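Long-range contacts in glial cell-derived neurotrophic factor (Rattus norvegicus, PDB 1AGQ), which probably supports neurons as a growth factor of the cystine-knot family that acts by binding receptors on the cell surface: residues B[46-51]-B[63-68]; B[54-59]-B[122-127]; B[67-72]-B[127-132]. All blocks are in the same frame, centred on the assembly; numbering follows the deposited sequence.

Overall arrangement
Contact 1 pairs the two strands of one long hairpin, contact 2 packs the loop joining them onto a second hairpin, and contact 3 ties the first hairpin to the stretch that follows the second, ending in the cystine knot. The centre of contact 1 lies about 11 Å from that of contact 2 and about 12 Å from that of contact 3; contacts 2 and 3 are about 17 Å apart between centres and share His127. Strand 63-70 serves both contacts 1 and 3, and Phe66 of contact 1 packs against the backbone of His127. Contact 3 lies about 4 Å from the chain's centre, contacts 1 and 2 farther out, and all three meet the second subunit.

Contact 1: B[46-51]-B[63-68]; sequences AIHLNV and ELIFRY
Ile47, Leu49 and Phe66 form the apolar centre of this antiparallel hairpin, on the face they share with Leu64. The CG2 methyl of Ile47 comes in plane to the edge of the Phe66 ring, at CD2 (3.7 Å). CD1 of Leu49 lies alongside Phe66 and touches its CB at 3.7 Å, while Leu64 turns CD2 against CG2 of Val51, 3.8 Å away, the two side chains crossing at about a right angle. Branched and aromatic residues suit this face because it is roofed by another subunit: Leu87 of the second subunit rests on Leu49 and Phe66.

The backbones are joined in pairs. Ile47 and Phe66 bond in both directions, and so do Leu49 and Leu64, with Leu49 N 2.8 Å from Leu64 O.

Ala46, His48, Ile65 and Glu63 line the other face. Ala46, small enough to sit close to its neighbours, sets CB 3.7 Å from Ile65 CG2. With CG of His48 anti to the backbone N (chi1 174°), the imidazole reaches diagonally across to Glu63 on the neighbouring strand; NE2 donates a weak, bent bond to OE1 (2.8 Å), in the ring plane but with the carboxylate turned 70° from it. The chemistry thus separates an oily face that suits burial in the assembly from a mixed face whose polar end is His48 and Glu63, where the nearby carboxylate would probably favour a protonated imidazole.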
loop_
_atom_site.group_PDB
_atom_site.type_symbol
_atom_site.label_atom_id
_atom_site.label_comp_id
_atom_site.label_asym_id
_atom_site.label_seq_id
_atom_site.Cartn_x
_atom_site.Cartn_y
_atom_site.Cartn_z
ATOM N N ALA B 46 1.652 6.210 -11.105
ATOM C CA ALA B 46 1.630 6.096 -12.564
ATOM C C ALA B 46 1.567 7.457 -13.276
ATOM O O ALA B 46 0.943 8.418 -12.801
ATOM C CB ALA B 46 0.444 5.239 -12.983
ATOM N N ILE B 47 2.215 7.524 -14.434
ATOM C CA ILE B 47 2.183 8.732 -15.242
ATOM C C ILE B 47 2.165 8.311 -16.714
ATOM O O ILE B 47 2.981 7.504 -17.151
ATOM C CB ILE B 47 3.398 9.665 -14.942
ATOM C CG1 ILE B 47 3.328 10.907 -15.830
ATOM C CG2 ILE B 47 4.696 8.912 -15.078
ATOM C CD1 ILE B 47 4.129 12.067 -15.288
ATOM N N HIS B 48 1.183 8.802 -17.455
ATOM C CA HIS B 48 1.100 8.463 -18.867
ATOM C C HIS B 48 2.103 9.353 -19.582
ATOM O O HIS B 48 2.055 10.572 -19.443
ATOM C CB HIS B 48 -0.298 8.724 -19.417
ATOM C CG HIS B 48 -0.390 8.532 -20.900
ATOM N ND1 HIS B 48 -1.032 9.418 -21.734
ATOM C CD2 HIS B 48 0.137 7.571 -21.700
ATOM C CE1 HIS B 48 -0.897 9.016 -22.985
ATOM N NE2 HIS B 48 -0.194 7.901 -22.994
ATOM N N LEU B 49 3.019 8.745 -20.330
ATOM C CA LEU B 49 4.047 9.492 -21.036
ATOM C C LEU B 49 4.209 9.006 -22.465
ATOM O O LEU B 49 3.729 7.946 -22.837
ATOM C CB LEU B 49 5.400 9.336 -20.334
ATOM C CG LEU B 49 5.616 9.750 -18.867
ATOM C CD1 LEU B 49 6.931 9.178 -18.383
ATOM C CD2 LEU B 49 5.617 11.256 -18.740
ATOM N N ASN B 50 4.894 9.808 -23.269
ATOM C CA ASN B 50 5.194 9.419 -24.635
ATOM C C ASN B 50 6.577 8.827 -24.469
ATOM O O ASN B 50 7.370 9.329 -23.690
ATOM C CB ASN B 50 5.285 10.644 -25.546
ATOM C CG ASN B 50 3.969 11.366 -25.667
ATOM O OD1 ASN B 50 3.918 12.592 -25.470
ATOM N ND2 ASN B 50 2.915 10.656 -25.978
ATOM N N VAL B 51 6.883 7.763 -25.192
ATOM C CA VAL B 51 8.211 7.203 -25.076
ATOM C C VAL B 51 9.250 8.293 -25.367
ATOM O O VAL B 51 10.371 8.231 -24.879
ATOM C CB VAL B 51 8.376 6.024 -26.027
ATOM C CG1 VAL B 51 9.848 5.622 -26.133
ATOM C CG2 VAL B 51 7.540 4.867 -25.508
ATOM N N GLU B 63 3.517 5.286 -26.673
ATOM C CA GLU B 63 3.174 5.888 -25.384
ATOM C C GLU B 63 3.220 4.778 -24.358
ATOM O O GLU B 63 3.222 3.599 -24.711
ATOM C CB GLU B 63 1.755 6.447 -25.395
ATOM C CG GLU B 63 1.520 7.529 -26.421
ATOM C CD GLU B 63 0.171 8.195 -26.260
ATOM O OE1 GLU B 63 -0.761 7.550 -25.725
ATOM O OE2 GLU B 63 0.046 9.366 -26.674
ATOM N N LEU B 64 3.228 5.147 -23.085
ATOM C CA LEU B 64 3.238 4.145 -22.058
ATOM C C LEU B 64 2.838 4.748 -20.736
ATOM O O LEU B 64 2.865 5.972 -20.548
ATOM C CB LEU B 64 4.641 3.523 -21.933
ATOM C CG LEU B 64 5.647 4.352 -21.128
ATOM C CD1 LEU B 64 6.813 3.490 -20.656
ATOM C CD2 LEU B 64 6.140 5.487 -21.998
ATOM N N ILE B 65 2.404 3.871 -19.842
ATOM C CA ILE B 65 2.081 4.291 -18.497
ATOM C C ILE B 65 3.394 3.956 -17.756
ATOM O O ILE B 65 3.751 2.789 -17.622
ATOM C CB ILE B 65 0.957 3.449 -17.882
ATOM C CG1 ILE B 65 -0.310 3.524 -18.740
ATOM C CG2 ILE B 65 0.675 3.958 -16.492
ATOM C CD1 ILE B 65 -0.895 4.916 -18.825
ATOM N N PHE B 66 4.139 4.966 -17.336
ATOM C CA PHE B 66 5.377 4.699 -16.627
ATOM C C PHE B 66 5.000 4.699 -15.148
ATOM O O PHE B 66 4.256 5.567 -14.701
ATOM C CB PHE B 66 6.397 5.791 -16.922
ATOM C CG PHE B 66 7.574 5.795 -15.983
ATOM C CD1 PHE B 66 8.563 4.830 -16.088
ATOM C CD2 PHE B 66 7.674 6.755 -14.979
ATOM C CE1 PHE B 66 9.636 4.812 -15.209
ATOM C CE2 PHE B 66 8.751 6.738 -14.090
ATOM C CZ PHE B 66 9.727 5.764 -14.210
ATOM N N ARG B 67 5.479 3.712 -14.399
ATOM C CA ARG B 67 5.177 3.672 -12.972
ATOM C C ARG B 67 6.457 3.651 -12.158
ATOM O O ARG B 67 7.428 3.013 -12.523
ATOM C CB ARG B 67 4.312 2.459 -12.644
ATOM C CG ARG B 67 3.008 2.505 -13.418
ATOM C CD ARG B 67 2.013 1.522 -12.846
ATOM N NE ARG B 67 2.401 0.147 -13.138
ATOM C CZ ARG B 67 1.582 -0.888 -12.997
ATOM N NH1 ARG B 67 0.345 -0.682 -12.564
ATOM N NH2 ARG B 67 1.977 -2.117 -13.322
ATOM N N TYR B 68 6.456 4.415 -11.073
ATOM C CA TYR B 68 7.628 4.489 -10.230
ATOM C C TYR B 68 7.214 4.335 -8.780
ATOM O O TYR B 68 6.053 4.554 -8.439
ATOM C CB TYR B 68 8.361 5.818 -10.450
ATOM C CG TYR B 68 7.584 7.048 -10.063
ATOM C CD1 TYR B 68 6.684 7.627 -10.947
ATOM C CD2 TYR B 68 7.785 7.672 -8.826
ATOM C CE1 TYR B 68 6.000 8.805 -10.626
ATOM C CE2 TYR B 68 7.096 8.861 -8.494
ATOM C CZ TYR B 68 6.208 9.419 -9.400
ATOM O OH TYR B 68 5.490 10.568 -9.080
#

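Contact 2: B[54-59]-B[122-127]; sequences LGLGYE and HILRKH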
loop_
_atom_site.group_PDB
_atom_site.type_symbol
_atom_site.label_atom_id
_atom_site.label_comp_id
_atom_site.label_asym_id
_atom_site.label_seq_id
_atom_site.Cartn_x
_atom_site.Cartn_y
_atom_site.Cartn_z
ATOM N N LEU B 54 10.704 10.136 -22.300
ATOM C CA LEU B 54 11.708 9.478 -21.468
ATOM C C LEU B 54 13.146 9.933 -21.644
ATOM O O LEU B 54 14.020 9.549 -20.859
ATOM C CB LEU B 54 11.641 7.971 -21.673
ATOM C CG LEU B 54 10.247 7.339 -21.654
ATOM C CD1 LEU B 54 10.384 5.850 -21.937
ATOM C CD2 LEU B 54 9.558 7.581 -20.312
ATOM N N GLY B 55 13.398 10.728 -22.677
ATOM C CA GLY B 55 14.740 11.221 -22.920
ATOM C C GLY B 55 15.737 10.146 -23.293
ATOM O O GLY B 55 16.944 10.330 -23.125
ATOM N N LEU B 56 15.239 9.025 -23.810
ATOM C CA LEU B 56 16.089 7.901 -24.199
ATOM C C LEU B 56 16.546 7.994 -25.649
ATOM O O LEU B 56 17.246 7.110 -26.143
ATOM C CB LEU B 56 15.351 6.573 -23.985
ATOM C CG LEU B 56 15.486 5.831 -22.649
ATOM C CD1 LEU B 56 16.111 6.711 -21.598
ATOM C CD2 LEU B 56 14.118 5.358 -22.203
ATOM N N GLY B 57 16.139 9.052 -26.336
ATOM C CA GLY B 57 16.555 9.221 -27.714
ATOM C C GLY B 57 15.681 8.552 -28.752
ATOM O O GLY B 57 16.023 8.546 -29.934
ATOM N N TYR B 58 14.548 7.995 -28.336
ATOM C CA TYR B 58 13.676 7.332 -29.300
ATOM C C TYR B 58 12.816 8.314 -30.087
ATOM O O TYR B 58 12.289 9.270 -29.531
ATOM C CB TYR B 58 12.756 6.324 -28.600
ATOM C CG TYR B 58 13.493 5.220 -27.861
ATOM C CD1 TYR B 58 14.335 4.341 -28.527
ATOM C CD2 TYR B 58 13.338 5.066 -26.474
ATOM C CE1 TYR B 58 15.009 3.328 -27.852
ATOM C CE2 TYR B 58 14.011 4.045 -25.787
ATOM C CZ TYR B 58 14.842 3.179 -26.483
ATOM O OH TYR B 58 15.501 2.162 -25.822
ATOM N N GLU B 59 12.693 8.062 -31.386
ATOM C CA GLU B 59 11.860 8.865 -32.270
ATOM C C GLU B 59 10.696 7.926 -32.611
ATOM O O GLU B 59 10.788 7.102 -33.516
ATOM C CB GLU B 59 12.666 9.272 -33.508
ATOM N N HIS B 122 13.222 -1.904 -30.934
ATOM C CA HIS B 122 13.780 -1.542 -29.638
ATOM C C HIS B 122 12.989 -2.252 -28.559
ATOM O O HIS B 122 11.793 -2.510 -28.721
ATOM C CB HIS B 122 13.642 -0.046 -29.377
ATOM C CG HIS B 122 14.380 0.815 -30.342
ATOM N ND1 HIS B 122 15.752 0.952 -30.319
ATOM C CD2 HIS B 122 13.935 1.642 -31.317
ATOM C CE1 HIS B 122 16.117 1.826 -31.243
ATOM N NE2 HIS B 122 15.033 2.258 -31.860
ATOM N N ILE B 123 13.647 -2.561 -27.443
ATOM C CA ILE B 123 12.951 -3.200 -26.322
ATOM C C ILE B 123 13.378 -2.474 -25.040
ATOM O O ILE B 123 14.558 -2.156 -24.846
ATOM C CB ILE B 123 13.278 -4.731 -26.238
ATOM C CG1 ILE B 123 12.608 -5.355 -25.010
ATOM C CG2 ILE B 123 14.781 -4.949 -26.162
ATOM C CD1 ILE B 123 12.422 -6.841 -25.116
ATOM N N LEU B 124 12.408 -2.136 -24.212
ATOM C CA LEU B 124 12.698 -1.493 -22.936
ATOM C C LEU B 124 12.494 -2.622 -21.933
ATOM O O LEU B 124 11.450 -3.276 -21.932
ATOM C CB LEU B 124 11.719 -0.355 -22.666
ATOM C CG LEU B 124 11.716 0.758 -23.717
ATOM C CD1 LEU B 124 10.692 1.807 -23.324
ATOM C CD2 LEU B 124 13.103 1.364 -23.829
ATOM N N ARG B 125 13.521 -2.873 -21.121
ATOM C CA ARG B 125 13.484 -3.938 -20.114
ATOM C C ARG B 125 13.685 -3.334 -18.707
ATOM O O ARG B 125 14.540 -2.459 -18.526
ATOM C CB ARG B 125 14.624 -4.934 -20.375
ATOM C CG ARG B 125 14.569 -5.734 -21.666
ATOM C CD ARG B 125 15.866 -6.536 -21.801
ATOM N NE ARG B 125 15.847 -7.442 -22.946
ATOM C CZ ARG B 125 15.412 -8.696 -22.895
ATOM N NH1 ARG B 125 14.963 -9.198 -21.748
ATOM N NH2 ARG B 125 15.398 -9.444 -23.991
ATOM N N LYS B 126 12.902 -3.787 -17.728
ATOM C CA LYS B 126 13.017 -3.260 -16.365
ATOM C C LYS B 126 13.020 -1.729 -16.424
ATOM O O LYS B 126 13.880 -1.063 -15.836
ATOM C CB LYS B 126 14.317 -3.771 -15.727
ATOM C CG LYS B 126 14.296 -5.261 -15.388
ATOM C CD LYS B 126 15.699 -5.782 -15.066
ATOM N N HIS B 127 12.033 -1.189 -17.129
ATOM C CA HIS B 127 11.887 0.246 -17.350
ATOM C C HIS B 127 10.750 0.896 -16.568
ATOM O O HIS B 127 10.676 2.115 -16.459
ATOM C CB HIS B 127 11.646 0.485 -18.842
ATOM C CG HIS B 127 10.346 -0.082 -19.339
ATOM N ND1 HIS B 127 10.075 -1.433 -19.356
ATOM C CD2 HIS B 127 9.239 0.530 -19.824
ATOM C CE1 HIS B 127 8.858 -1.630 -19.831
ATOM N NE2 HIS B 127 8.328 -0.452 -20.121
HETATM O O HOH W 1 17.049 0.077 -27.860
#
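Tyr58 turns an edge of its ring to the face of His122, a T-shaped pair with centroids 4.8 Å apart and planes at 60°. CE1 is the leading atom: it stands above the rim of the imidazole, 3.5 Å from ND1. The chi1 of Tyr58, -60°, places CG beside the backbone N and sends the ring toward 122-127, sliding past His122 in the reverse sense. His122 takes the same first rotamer, and its far nitrogen, NE2, is hydrogen-bonded to Asp116. A water closes the other end of the pair, 2.9 Å from His122 ND1 and only weakly bonded to Tyr58 OH.

Leu124 meets the hydroxyl end of the phenol, its CD2 pressing in at 3.2 Å from Tyr58 OH and 3.4 Å from Tyr58 CE2. Segment 54-59 belongs to the loop that joins strands 43-50 and 63-70, and His122 and Leu124 lie on the hairpin of strands 112-115 and 121-124, so that the two elongated fingers of the TGF-beta-like fold meet here. A tyrosine suits the junction, being long enough to reach both partners, with a ring edge for the imidazole face and carbon for the leucine.

Leu56 adds CD2, 4.4 Å from Leu124 CD2; its chi2 of 13° is nearly eclipsed, and so probably strained. Leu54 brings CD1 to 4.3 Å from Leu124 CD1, and Met79 of the second subunit packs on both Leu56 and Leu124.

Contact 3: B[67-72]-B[127-132]; sequences RYCSGS and HSAKRC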
loop_
_atom_site.group_PDB
_atom_site.type_symbol
_atom_site.label_atom_id
_atom_site.label_comp_id
_atom_site.label_asym_id
_atom_site.label_seq_id
_atom_site.Cartn_x
_atom_site.Cartn_y
_atom_site.Cartn_z
ATOM N N ARG B 67 5.479 3.712 -14.399
ATOM C CA ARG B 67 5.177 3.672 -12.972
ATOM C C ARG B 67 6.457 3.651 -12.158
ATOM O O ARG B 67 7.428 3.013 -12.523
ATOM C CB ARG B 67 4.312 2.459 -12.644
ATOM C CG ARG B 67 3.008 2.505 -13.418
ATOM C CD ARG B 67 2.013 1.522 -12.846
ATOM N NE ARG B 67 2.401 0.147 -13.138
ATOM C CZ ARG B 67 1.582 -0.888 -12.997
ATOM N NH1 ARG B 67 0.345 -0.682 -12.564
ATOM N NH2 ARG B 67 1.977 -2.117 -13.322
ATOM N N TYR B 68 6.456 4.415 -11.073
ATOM C CA TYR B 68 7.628 4.489 -10.230
ATOM C C TYR B 68 7.214 4.335 -8.780
ATOM O O TYR B 68 6.053 4.554 -8.439
ATOM C CB TYR B 68 8.361 5.818 -10.450
ATOM C CG TYR B 68 7.584 7.048 -10.063
ATOM C CD1 TYR B 68 6.684 7.627 -10.947
ATOM C CD2 TYR B 68 7.785 7.672 -8.826
ATOM C CE1 TYR B 68 6.000 8.805 -10.626
ATOM C CE2 TYR B 68 7.096 8.861 -8.494
ATOM C CZ TYR B 68 6.208 9.419 -9.400
ATOM O OH TYR B 68 5.490 10.568 -9.080
ATOM N N CYS B 69 8.185 3.956 -7.952
ATOM C CA CYS B 69 8.006 3.722 -6.523
ATOM C C CYS B 69 8.626 4.846 -5.704
ATOM O O CYS B 69 9.725 5.343 -6.007
ATOM C CB CYS B 69 8.680 2.397 -6.152
ATOM S SG CYS B 69 8.039 0.962 -7.043
ATOM N N SER B 70 7.914 5.262 -4.667
ATOM C CA SER B 70 8.406 6.311 -3.796
ATOM C C SER B 70 7.634 6.299 -2.489
ATOM O O SER B 70 6.487 5.862 -2.442
ATOM C CB SER B 70 8.286 7.676 -4.479
ATOM O OG SER B 70 6.935 8.068 -4.634
ATOM N N GLY B 71 8.274 6.784 -1.433
ATOM C CA GLY B 71 7.637 6.804 -0.127
ATOM C C GLY B 71 8.636 6.388 0.945
ATOM O O GLY B 71 9.781 6.063 0.636
ATOM N N SER B 72 8.185 6.370 2.197
ATOM C CA SER B 72 9.034 6.026 3.341
ATOM C C SER B 72 9.200 4.537 3.616
ATOM O O SER B 72 8.280 3.742 3.390
ATOM C CB SER B 72 8.481 6.700 4.602
ATOM N N HIS B 127 12.033 -1.189 -17.129
ATOM C CA HIS B 127 11.887 0.246 -17.350
ATOM C C HIS B 127 10.750 0.896 -16.568
ATOM O O HIS B 127 10.676 2.115 -16.459
ATOM C CB HIS B 127 11.646 0.485 -18.842
ATOM C CG HIS B 127 10.346 -0.082 -19.339
ATOM N ND1 HIS B 127 10.075 -1.433 -19.356
ATOM C CD2 HIS B 127 9.239 0.530 -19.824
ATOM C CE1 HIS B 127 8.858 -1.630 -19.831
ATOM N NE2 HIS B 127 8.328 -0.452 -20.121
ATOM N N SER B 128 9.867 0.068 -16.031
ATOM C CA SER B 128 8.717 0.559 -15.304
ATOM C C SER B 128 8.382 -0.378 -14.146
ATOM O O SER B 128 8.472 -1.603 -14.274
ATOM C CB SER B 128 7.523 0.659 -16.253
ATOM O OG SER B 128 6.469 1.401 -15.670
ATOM N N ALA B 129 7.972 0.204 -13.025
ATOM C CA ALA B 129 7.631 -0.607 -11.860
ATOM C C ALA B 129 6.265 -1.280 -11.989
ATOM O O ALA B 129 5.317 -0.707 -12.536
ATOM C CB ALA B 129 7.658 0.253 -10.602
ATOM N N LYS B 130 6.183 -2.501 -11.471
ATOM C CA LYS B 130 4.943 -3.255 -11.446
ATOM C C LYS B 130 4.502 -3.351 -9.973
ATOM O O LYS B 130 3.316 -3.269 -9.653
ATOM C CB LYS B 130 5.188 -4.657 -12.007
ATOM C CG LYS B 130 3.979 -5.555 -12.010
ATOM C CD LYS B 130 4.261 -6.753 -12.917
ATOM C CE LYS B 130 3.166 -7.797 -12.829
ATOM N NZ LYS B 130 3.601 -9.086 -13.439
ATOM N N ARG B 131 5.483 -3.529 -9.085
ATOM C CA ARG B 131 5.236 -3.659 -7.639
ATOM C C ARG B 131 6.341 -2.914 -6.919
ATOM O O ARG B 131 7.485 -2.959 -7.355
ATOM C CB ARG B 131 5.320 -5.124 -7.215
ATOM C CG ARG B 131 4.041 -5.919 -7.284
ATOM C CD ARG B 131 4.184 -7.203 -6.459
ATOM N NE ARG B 131 5.311 -8.036 -6.888
ATOM C CZ ARG B 131 6.245 -8.521 -6.068
ATOM N NH1 ARG B 131 6.195 -8.263 -4.768
ATOM N NH2 ARG B 131 7.236 -9.266 -6.548
ATOM N N CYS B 132 6.000 -2.264 -5.809
ATOM C CA CYS B 132 6.950 -1.488 -5.005
ATOM C C CYS B 132 7.229 -2.165 -3.671
ATOM O O CYS B 132 6.357 -2.842 -3.128
ATOM C CB CYS B 132 6.381 -0.104 -4.730
ATOM S SG CYS B 132 6.160 0.834 -6.261
#
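Ala129 N bonds to Arg67 O (2.9 Å) where the touching parts of 67-72 and 127-132 run 35° apart in direction, before 127-132 turns a corner at Lys130 and Arg131. There both residues face Ala107 of strand 103-108, a classic beta bulge.

The hydroxyl of Ser128, a side-chain atom, accepts the other backbone bond. Having OG anti to its own N (chi1 -167°) lets it receive Arg67 N at 2.8 Å, and the same oxygen is also hydrogen-bonded to Asp109; a serine suits the spot because its short side chain can serve both.

The Arg67 side chain bends at chi3 and follows residues 129 and 130. NE donates to Ala129 O at 3.1 Å, lying in the plane of that carbonyl, although the oxygen stands 31° out of the guanidinium plane. Lys130 O sits over one face of the guanidinium, and NH2 forms a salt bridge with Asp109. A leucine in place of Arg67 would probably leave Ala129 O without this side-chain donor and the Asp109 carboxylate without its cationic mate.

Farther along, Cys69 SG and Cys132 SG are joined at 2.0 Å with chi3 -84°, a left-handed disulfide. Ala129, with only a methyl, packs CB against Cys69 SG (3.6 Å). This disulfide and the one between Cys73 and Cys134 close the ring of the cystine knot, through which, as in this family, Cys42-Cys103 passes; Cys69 packs on Cys103. The chemistry therefore changes along the contact, from hydrogen bonds around Arg67, backed by Asp109, to a covalent link between strands 63-70 and 129-134.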